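Long-range contacts in eukaryotic translation initiation factor 2A (Schizosaccharomyces pombe, PDB 3WJ9), which is the beta-propeller part of a factor that probably directs methionyl-tRNAi to 40S ribosomal subunits in a codon-dependent manner for a few specific mRNAs: residues F184-V195 with Q209-F220; Y24-A32 with D61-T69. One frame throughout, in Å; residues are numbered along the deposited sequence.

Interaction 1 of 2, residues F184-V195 with Q209-F220; sequences FIPEKKGAPASV and QKTFFKADKVQF
Val218 sits over one face of the Phe184 ring beside the hairpin of strands 193-199 and 206-212, the outer half of a four-stranded beta-propeller blade. Val218 CB stands 3.6 Å from the centroid of the Phe184 ring and 8° off its normal, a CH-pi contact over the middle of that face. With CG anti to the backbone N (chi1 176°), Phe184 carries its ring alongside the residues that follow the outermost strand, and Ala215 O and Asp216 O lie at the ring edge. Val195 divides its methyls within this tightly packed part: CG1 approaches Phe220 CZ in the plane of that ring at 3.6 Å, while CG2 reaches Phe212 CE1, also at 3.6 Å. Ala193 CB touches Ala215 CB at 3.6 Å. The solvent side is looser. There Pro192 CG lies obliquely against Phe213 CE1 at 3.4 Å, and the exposed side chains of Glu187 and Asp216 lie side by side, their carboxylate planes strongly turned, with OE2 and OD1 3.9 Å apart, a closeness of like charges that may raise a pKa. Val195 and Lys210 pair through both N-H...O bonds, and Thr211 OG1 adds a side-chain bond to Ala193 O, 2.6 Å long and 45° above the carbonyl plane.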
loop_
_atom_site.group_PDB
_atom_site.type_symbol
_atom_site.label_atom_id
_atom_site.label_comp_id
_atom_site.label_asym_id
_atom_site.label_seq_id
_atom_site.Cartn_x
_atom_site.Cartn_y
_atom_site.Cartn_z
ATOM N N PHE A 184 -13.342 -0.036 -13.398
ATOM C CA PHE A 184 -13.001 -0.948 -14.495
ATOM C C PHE A 184 -14.062 -2.029 -14.738
ATOM O O PHE A 184 -14.666 -2.545 -13.800
ATOM C CB PHE A 184 -11.646 -1.608 -14.221
ATOM C CG PHE A 184 -11.246 -2.631 -15.250
ATOM C CD1 PHE A 184 -10.729 -2.237 -16.471
ATOM C CD2 PHE A 184 -11.372 -3.984 -14.988
ATOM C CE1 PHE A 184 -10.355 -3.170 -17.416
ATOM C CE2 PHE A 184 -10.998 -4.922 -15.931
ATOM C CZ PHE A 184 -10.489 -4.515 -17.145
ATOM N N ILE A 185 -14.266 -2.372 -16.009
ATOM C CA ILE A 185 -15.250 -3.377 -16.414
ATOM C C ILE A 185 -14.579 -4.515 -17.180
ATOM O O ILE A 185 -13.973 -4.283 -18.220
ATOM C CB ILE A 185 -16.360 -2.757 -17.301
ATOM C CG1 ILE A 185 -17.016 -1.564 -16.599
ATOM C CG2 ILE A 185 -17.390 -3.806 -17.702
ATOM C CD1 ILE A 185 -16.445 -0.220 -17.010
ATOM N N PRO A 186 -14.696 -5.754 -16.675
ATOM C CA PRO A 186 -13.991 -6.892 -17.275
ATOM C C PRO A 186 -14.589 -7.300 -18.618
ATOM O O PRO A 186 -15.754 -7.011 -18.885
ATOM C CB PRO A 186 -14.172 -7.998 -16.235
ATOM C CG PRO A 186 -15.478 -7.684 -15.603
ATOM C CD PRO A 186 -15.578 -6.178 -15.574
ATOM N N GLU A 187 -13.789 -7.970 -19.445
ATOM C CA GLU A 187 -14.196 -8.358 -20.794
ATOM C C GLU A 187 -15.338 -9.368 -20.803
ATOM O O GLU A 187 -15.293 -10.374 -20.096
ATOM C CB GLU A 187 -13.003 -8.935 -21.561
ATOM C CG GLU A 187 -13.372 -9.593 -22.885
ATOM C CD GLU A 187 -12.356 -10.627 -23.333
ATOM O OE1 GLU A 187 -11.391 -10.257 -24.034
ATOM O OE2 GLU A 187 -12.523 -11.811 -22.976
ATOM N N LYS A 188 -16.354 -9.102 -21.615
ATOM C CA LYS A 188 -17.439 -10.056 -21.811
ATOM C C LYS A 188 -17.625 -10.370 -23.293
ATOM O O LYS A 188 -16.824 -9.954 -24.128
ATOM C CB LYS A 188 -18.744 -9.527 -21.210
ATOM C CG LYS A 188 -19.372 -8.368 -21.965
ATOM C CD LYS A 188 -20.773 -8.087 -21.444
ATOM C CE LYS A 188 -21.395 -6.876 -22.117
ATOM N NZ LYS A 188 -22.844 -7.088 -22.385
ATOM N N LYS A 189 -18.680 -11.111 -23.612
ATOM C CA LYS A 189 -18.961 -11.491 -24.990
ATOM C C LYS A 189 -19.354 -10.288 -25.841
ATOM O O LYS A 189 -20.194 -9.481 -25.444
ATOM C CB LYS A 189 -20.068 -12.545 -25.029
ATOM C CG LYS A 189 -20.412 -13.050 -26.421
ATOM C CD LYS A 189 -21.521 -14.088 -26.355
ATOM C CE LYS A 189 -22.023 -14.470 -27.737
ATOM N NZ LYS A 189 -20.966 -15.121 -28.557
ATOM N N GLY A 190 -18.733 -10.171 -27.011
ATOM C CA GLY A 190 -19.042 -9.104 -27.944
ATOM C C GLY A 190 -18.663 -7.725 -27.444
ATOM O O GLY A 190 -19.104 -6.716 -27.992
ATOM N N ALA A 191 -17.842 -7.677 -26.402
ATOM C CA ALA A 191 -17.436 -6.407 -25.817
ATOM C C ALA A 191 -16.074 -6.513 -25.146
ATOM O O ALA A 191 -15.776 -7.501 -24.480
ATOM C CB ALA A 191 -18.479 -5.926 -24.821
ATOM N N PRO A 192 -15.238 -5.487 -25.326
ATOM C CA PRO A 192 -13.927 -5.449 -24.684
ATOM C C PRO A 192 -14.032 -4.883 -23.274
ATOM O O PRO A 192 -15.115 -4.457 -22.871
ATOM C CB PRO A 192 -13.117 -4.522 -25.598
ATOM C CG PRO A 192 -14.116 -3.904 -26.567
ATOM C CD PRO A 192 -15.485 -4.271 -26.113
ATOM N N ALA A 193 -12.931 -4.886 -22.532
ATOM C CA ALA A 193 -12.932 -4.302 -21.200
ATOM C C ALA A 193 -12.968 -2.784 -21.296
ATOM O O ALA A 193 -12.672 -2.218 -22.347
ATOM C CB ALA A 193 -11.721 -4.758 -20.419
ATOM N N SER A 194 -13.331 -2.126 -20.201
ATOM C CA SER A 194 -13.433 -0.672 -20.199
ATOM C C SER A 194 -12.961 -0.047 -18.887
ATOM O O SER A 194 -13.049 -0.659 -17.824
ATOM C CB SER A 194 -14.873 -0.244 -20.486
ATOM O OG SER A 194 -14.986 1.168 -20.510
ATOM N N VAL A 195 -12.460 1.182 -18.987
ATOM C CA VAL A 195 -12.016 1.956 -17.835
ATOM C C VAL A 195 -12.745 3.299 -17.813
ATOM O O VAL A 195 -12.933 3.925 -18.854
ATOM C CB VAL A 195 -10.486 2.187 -17.861
ATOM C CG1 VAL A 195 -10.058 3.177 -16.787
ATOM C CG2 VAL A 195 -9.747 0.869 -17.701
ATOM N N GLN A 209 -14.216 7.902 -20.748
ATOM C CA GLN A 209 -14.915 6.658 -21.051
ATOM C C GLN A 209 -14.167 5.911 -22.142
ATOM O O GLN A 209 -14.337 6.161 -23.334
ATOM C CB GLN A 209 -16.383 6.924 -21.427
ATOM C CG GLN A 209 -17.077 5.807 -22.222
ATOM C CD GLN A 209 -18.588 5.950 -22.238
ATOM O OE1 GLN A 209 -19.119 7.042 -22.442
ATOM N NE2 GLN A 209 -19.289 4.846 -21.985
ATOM N N LYS A 210 -13.288 5.015 -21.704
ATOM C CA LYS A 210 -12.362 4.328 -22.597
ATOM C C LYS A 210 -12.598 2.816 -22.545
ATOM O O LYS A 210 -13.060 2.287 -21.535
ATOM C CB LYS A 210 -10.911 4.654 -22.217
ATOM C CG LYS A 210 -10.533 6.152 -22.190
ATOM C CD LYS A 210 -11.380 7.052 -23.081
ATOM C CE LYS A 210 -10.826 8.455 -23.178
ATOM N NZ LYS A 210 -11.915 9.430 -23.481
ATOM N N THR A 211 -12.290 2.123 -23.636
ATOM C CA THR A 211 -12.448 0.673 -23.664
ATOM C C THR A 211 -11.145 -0.011 -24.088
ATOM O O THR A 211 -10.320 0.577 -24.790
ATOM C CB THR A 211 -13.614 0.248 -24.593
ATOM O OG1 THR A 211 -14.072 -1.060 -24.231
ATOM C CG2 THR A 211 -13.198 0.256 -26.042
ATOM N N PHE A 212 -10.955 -1.247 -23.628
ATOM C CA PHE A 212 -9.704 -1.972 -23.840
ATOM C C PHE A 212 -9.933 -3.452 -24.140
ATOM O O PHE A 212 -10.866 -4.062 -23.629
ATOM C CB PHE A 212 -8.793 -1.828 -22.618
ATOM C CG PHE A 212 -8.434 -0.405 -22.291
ATOM C CD1 PHE A 212 -9.229 0.347 -21.441
ATOM C CD2 PHE A 212 -7.302 0.183 -22.835
ATOM C CE1 PHE A 212 -8.905 1.657 -21.142
ATOM C CE2 PHE A 212 -6.972 1.493 -22.536
ATOM C CZ PHE A 212 -7.774 2.230 -21.689
ATOM N N PHE A 213 -9.043 -4.030 -24.941
ATOM C CA PHE A 213 -9.240 -5.362 -25.509
ATOM C C PHE A 213 -8.279 -6.383 -24.938
ATOM O O PHE A 213 -7.199 -6.032 -24.459
ATOM C CB PHE A 213 -9.078 -5.320 -27.025
ATOM C CG PHE A 213 -9.776 -4.178 -27.660
ATOM C CD1 PHE A 213 -10.992 -4.367 -28.278
ATOM C CD2 PHE A 213 -9.227 -2.905 -27.632
ATOM C CE1 PHE A 213 -11.639 -3.319 -28.851
ATOM C CE2 PHE A 213 -9.879 -1.861 -28.201
ATOM C CZ PHE A 213 -11.085 -2.073 -28.805
ATOM N N LYS A 214 -8.682 -7.649 -25.006
ATOM C CA LYS A 214 -7.913 -8.744 -24.433
ATOM C C LYS A 214 -7.572 -8.422 -22.986
ATOM O O LYS A 214 -6.470 -8.701 -22.522
ATOM C CB LYS A 214 -6.643 -9.000 -25.246
ATOM C CG LYS A 214 -6.900 -9.569 -26.630
ATOM C CD LYS A 214 -5.671 -9.451 -27.512
ATOM C CE LYS A 214 -4.498 -10.220 -26.931
ATOM N NZ LYS A 214 -3.292 -10.097 -27.792
ATOM N N ALA A 215 -8.519 -7.811 -22.283
ATOM C CA ALA A 215 -8.275 -7.361 -20.920
ATOM C C ALA A 215 -9.257 -7.982 -19.938
ATOM O O ALA A 215 -10.438 -7.634 -19.914
ATOM C CB ALA A 215 -8.338 -5.846 -20.848
ATOM N N ASP A 216 -8.757 -8.909 -19.132
ATOM C CA ASP A 216 -9.562 -9.539 -18.096
ATOM C C ASP A 216 -9.326 -8.837 -16.766
ATOM O O ASP A 216 -10.197 -8.808 -15.897
ATOM C CB ASP A 216 -9.222 -11.025 -17.979
ATOM C CG ASP A 216 -8.984 -11.675 -19.329
ATOM O OD1 ASP A 216 -9.752 -11.393 -20.273
ATOM O OD2 ASP A 216 -8.023 -12.463 -19.446
ATOM N N LYS A 217 -8.134 -8.265 -16.623
ATOM C CA LYS A 217 -7.723 -7.618 -15.384
ATOM C C LYS A 217 -7.291 -6.176 -15.619
ATOM O O LYS A 217 -7.300 -5.689 -16.750
ATOM C CB LYS A 217 -6.577 -8.393 -14.731
ATOM C CG LYS A 217 -6.864 -9.864 -14.490
ATOM C CD LYS A 217 -8.062 -10.060 -13.582
ATOM C CE LYS A 217 -8.117 -11.485 -13.055
ATOM N NZ LYS A 217 -8.074 -12.494 -14.150
ATOM N N VAL A 218 -6.899 -5.504 -14.540
ATOM C CA VAL A 218 -6.443 -4.121 -14.614
ATOM C C VAL A 218 -5.651 -3.761 -13.357
ATOM O O VAL A 218 -5.663 -4.503 -12.374
ATOM C CB VAL A 218 -7.632 -3.146 -14.783
ATOM C CG1 VAL A 218 -8.237 -2.802 -13.432
ATOM C CG2 VAL A 218 -7.200 -1.887 -15.520
ATOM N N GLN A 219 -4.952 -2.629 -13.395
ATOM C CA GLN A 219 -4.252 -2.117 -12.222
ATOM C C GLN A 219 -4.216 -0.592 -12.250
ATOM O O GLN A 219 -3.726 0.008 -13.205
ATOM C CB GLN A 219 -2.833 -2.688 -12.148
ATOM C CG GLN A 219 -2.123 -2.431 -10.831
ATOM C CD GLN A 219 -0.953 -3.371 -10.614
ATOM O OE1 GLN A 219 -0.719 -4.279 -11.410
ATOM N NE2 GLN A 219 -0.215 -3.161 -9.529
ATOM N N PHE A 220 -4.746 0.032 -11.202
ATOM C CA PHE A 220 -4.803 1.488 -11.120
ATOM C C PHE A 220 -3.683 2.054 -10.258
ATOM O O PHE A 220 -3.270 1.435 -9.278
ATOM C CB PHE A 220 -6.156 1.941 -10.569
ATOM C CG PHE A 220 -7.247 1.981 -11.598
ATOM C CD1 PHE A 220 -7.179 2.862 -12.662
ATOM C CD2 PHE A 220 -8.343 1.142 -11.499
ATOM C CE1 PHE A 220 -8.179 2.905 -13.610
ATOM C CE2 PHE A 220 -9.347 1.180 -12.445
ATOM C CZ PHE A 220 -9.266 2.063 -13.502
#

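Interaction 2 of 2, residues Y24-A32 with D61-T69; sequences YASPPKFEA and DTESGAKLT
Lys29 packs CB against Ser64 O at 3.2 Å and beside Ala66, whose CB is 3.9 Å from the same Lys29 CB. The chain bends at chi2 (-67°), which takes the ammonium end away from the contact. Ser64 O is also the acceptor for Lys29 N, at 2.7 Å with an N-H...O angle of 147°, and Pro27 CB packs on Ser64 C at 3.4 Å. A type I turn from Pro27 to Phe30 brings these groups together. The loop they rest on connects strands 57-61 and 67-71, the outer hairpin of a beta-propeller blade, and it is braced from within. Ser64 OG accepts from Ala66 N at 3.2 Å, forming an ST turn, and donates to Asp61 OD2 at 3.1 Å, 29° out of the carboxylate plane. Gly65, with positive phi, has Phe30 CB 3.7 Å from its CA. Beside it, Phe30 CA makes a C-H...O contact of 3.3 Å with Gly65 O, which also lies at the edge of the Phe30 ring; the Phe30 side chain also touches Asn60 and Phe49 in the neighbouring strands of the blade.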
loop_
_atom_site.group_PDB
_atom_site.type_symbol
_atom_site.label_atom_id
_atom_site.label_comp_id
_atom_site.label_asym_id
_atom_site.label_seq_id
_atom_site.Cartn_x
_atom_site.Cartn_y
_atom_site.Cartn_z
ATOM N N TYR A 24 17.642 2.324 20.344
ATOM C CA TYR A 24 16.762 1.234 19.937
ATOM C C TYR A 24 15.940 0.659 21.085
ATOM O O TYR A 24 15.866 -0.555 21.267
ATOM C CB TYR A 24 17.584 0.137 19.257
ATOM C CG TYR A 24 18.245 0.632 17.994
ATOM C CD1 TYR A 24 19.458 1.303 18.043
ATOM C CD2 TYR A 24 17.640 0.462 16.756
ATOM C CE1 TYR A 24 20.062 1.775 16.895
ATOM C CE2 TYR A 24 18.237 0.933 15.602
ATOM C CZ TYR A 24 19.449 1.585 15.677
ATOM O OH TYR A 24 20.049 2.054 14.532
ATOM N N ALA A 25 15.303 1.547 21.843
ATOM C CA ALA A 25 14.448 1.144 22.952
ATOM C C ALA A 25 12.976 1.376 22.627
ATOM O O ALA A 25 12.634 2.241 21.824
ATOM C CB ALA A 25 14.835 1.893 24.215
ATOM N N SER A 26 12.104 0.596 23.258
ATOM C CA SER A 26 10.668 0.743 23.054
ATOM C C SER A 26 10.107 1.852 23.938
ATOM O O SER A 26 10.607 2.080 25.040
ATOM C CB SER A 26 9.945 -0.577 23.339
ATOM O OG SER A 26 10.159 -1.508 22.292
ATOM N N PRO A 27 9.073 2.557 23.449
ATOM C CA PRO A 27 8.387 3.578 24.249
ATOM C C PRO A 27 7.809 2.977 25.531
ATOM O O PRO A 27 7.107 1.970 25.464
ATOM C CB PRO A 27 7.284 4.086 23.311
ATOM C CG PRO A 27 7.138 3.029 22.264
ATOM C CD PRO A 27 8.499 2.438 22.099
ATOM N N PRO A 28 8.091 3.608 26.684
ATOM C CA PRO A 28 7.949 3.064 28.043
ATOM C C PRO A 28 6.621 2.370 28.354
ATOM O O PRO A 28 6.622 1.367 29.067
ATOM C CB PRO A 28 8.108 4.307 28.932
ATOM C CG PRO A 28 7.851 5.470 28.031
ATOM C CD PRO A 28 8.402 5.046 26.712
ATOM N N LYS A 29 5.514 2.886 27.830
ATOM C CA LYS A 29 4.197 2.368 28.189
ATOM C C LYS A 29 3.733 1.228 27.286
ATOM O O LYS A 29 2.540 0.939 27.221
ATOM C CB LYS A 29 3.159 3.492 28.153
ATOM C CG LYS A 29 3.493 4.684 29.029
ATOM C CD LYS A 29 3.456 4.316 30.500
ATOM C CE LYS A 29 3.732 5.529 31.369
ATOM N NZ LYS A 29 3.691 5.197 32.819
ATOM N N PHE A 30 4.663 0.574 26.598
ATOM C CA PHE A 30 4.283 -0.459 25.637
ATOM C C PHE A 30 4.512 -1.889 26.119
ATOM O O PHE A 30 5.583 -2.232 26.622
ATOM C CB PHE A 30 5.027 -0.266 24.313
ATOM C CG PHE A 30 4.702 -1.313 23.284
ATOM C CD1 PHE A 30 3.526 -1.245 22.554
ATOM C CD2 PHE A 30 5.564 -2.374 23.055
ATOM C CE1 PHE A 30 3.222 -2.211 21.611
ATOM C CE2 PHE A 30 5.263 -3.342 22.118
ATOM C CZ PHE A 30 4.094 -3.261 21.393
ATOM N N GLU A 31 3.486 -2.716 25.940
ATOM C CA GLU A 31 3.585 -4.160 26.126
ATOM C C GLU A 31 2.451 -4.845 25.359
ATOM O O GLU A 31 1.357 -4.293 25.237
ATOM C CB GLU A 31 3.545 -4.530 27.612
ATOM C CG GLU A 31 3.504 -6.028 27.873
ATOM C CD GLU A 31 3.577 -6.371 29.344
ATOM O OE1 GLU A 31 2.552 -6.815 29.900
ATOM O OE2 GLU A 31 4.662 -6.208 29.939
ATOM N N ALA A 32 2.720 -6.041 24.837
ATOM C CA ALA A 32 1.760 -6.762 24.003
ATOM C C ALA A 32 0.724 -7.541 24.817
ATOM O O ALA A 32 0.740 -7.518 26.046
ATOM C CB ALA A 32 2.496 -7.702 23.061
ATOM N N ASP A 61 -0.391 4.188 21.458
ATOM C CA ASP A 61 0.128 5.502 21.088
ATOM C C ASP A 61 1.615 5.387 20.780
ATOM O O ASP A 61 2.405 5.015 21.642
ATOM C CB ASP A 61 -0.113 6.518 22.208
ATOM C CG ASP A 61 0.515 7.869 21.920
ATOM O OD1 ASP A 61 0.604 8.252 20.734
ATOM O OD2 ASP A 61 0.926 8.547 22.885
ATOM N N THR A 62 1.997 5.716 19.550
ATOM C CA THR A 62 3.368 5.511 19.089
ATOM C C THR A 62 4.403 6.378 19.805
ATOM O O THR A 62 5.606 6.197 19.616
ATOM C CB THR A 62 3.484 5.772 17.577
ATOM O OG1 THR A 62 3.245 7.159 17.308
ATOM C CG2 THR A 62 2.479 4.927 16.817
ATOM N N GLU A 63 3.938 7.318 20.621
ATOM C CA GLU A 63 4.841 8.180 21.373
ATOM C C GLU A 63 5.192 7.563 22.721
ATOM O O GLU A 63 6.366 7.440 23.072
ATOM C CB GLU A 63 4.225 9.566 21.572
ATOM C CG GLU A 63 5.140 10.703 21.154
ATOM C CD GLU A 63 5.515 10.632 19.687
ATOM O OE1 GLU A 63 4.676 10.995 18.837
ATOM O OE2 GLU A 63 6.645 10.197 19.384
ATOM N N SER A 64 4.171 7.164 23.471
ATOM C CA SER A 64 4.377 6.606 24.801
ATOM C C SER A 64 4.344 5.080 24.795
ATOM O O SER A 64 4.937 4.438 25.658
ATOM C CB SER A 64 3.325 7.150 25.771
ATOM O OG SER A 64 2.015 6.871 25.314
ATOM N N GLY A 65 3.664 4.506 23.810
ATOM C CA GLY A 65 3.470 3.069 23.758
ATOM C C GLY A 65 2.218 2.690 24.520
ATOM O O GLY A 65 1.858 1.516 24.607
ATOM N N ALA A 66 1.547 3.699 25.065
ATOM C CA ALA A 66 0.366 3.485 25.892
ATOM C C ALA A 66 -0.776 2.857 25.108
ATOM O O ALA A 66 -1.139 3.326 24.029
ATOM C CB ALA A 66 -0.088 4.797 26.517
ATOM N N LYS A 67 -1.330 1.786 25.662
ATOM C CA LYS A 67 -2.521 1.166 25.103
ATOM C C LYS A 67 -3.671 2.162 25.160
ATOM O O LYS A 67 -3.850 2.857 26.159
ATOM C CB LYS A 67 -2.870 -0.113 25.864
ATOM C CG LYS A 67 -4.141 -0.790 25.396
ATOM C CD LYS A 67 -4.428 -2.031 26.220
ATOM C CE LYS A 67 -5.573 -2.830 25.630
ATOM N NZ LYS A 67 -5.796 -4.107 26.363
ATOM N N LEU A 68 -4.440 2.241 24.080
ATOM C CA LEU A 68 -5.519 3.215 23.992
ATOM C C LEU A 68 -6.884 2.551 23.869
ATOM O O LEU A 68 -7.811 2.878 24.610
ATOM C CB LEU A 68 -5.295 4.151 22.801
ATOM C CG LEU A 68 -4.100 5.103 22.857
ATOM C CD1 LEU A 68 -3.953 5.836 21.537
ATOM C CD2 LEU A 68 -4.260 6.088 24.002
ATOM N N THR A 69 -6.997 1.614 22.934
ATOM C CA THR A 69 -8.289 1.049 22.568
ATOM C C THR A 69 -8.263 -0.473 22.545
ATOM O O THR A 69 -7.239 -1.080 22.228
ATOM C CB THR A 69 -8.736 1.566 21.186
ATOM O OG1 THR A 69 -8.662 2.997 21.168
ATOM C CG2 THR A 69 -10.162 1.127 20.862
#

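In the fold
Along the chain, interaction 2 closes before interaction 1 opens. Their centres are 47 Å apart and their nearest atoms about 27 Å, with each centre 24 Å from that of the chain, on opposite sides of it. They share no sheet: residues 61-69 form the turn between strands 57-61 and 67-71 and the start of the latter, whereas 184-195 and 209-220 lie on the last three strands of the sheet 170-212 and the chain leaving it. Interaction 2 sets the loop after strand 15-19 against its blade, near Gln6 and Arg407 from the two ends of the chain. Interaction 1 leads onward, since Val218 and Phe220 touch strand 228-233. The two contacts are thus local and independent.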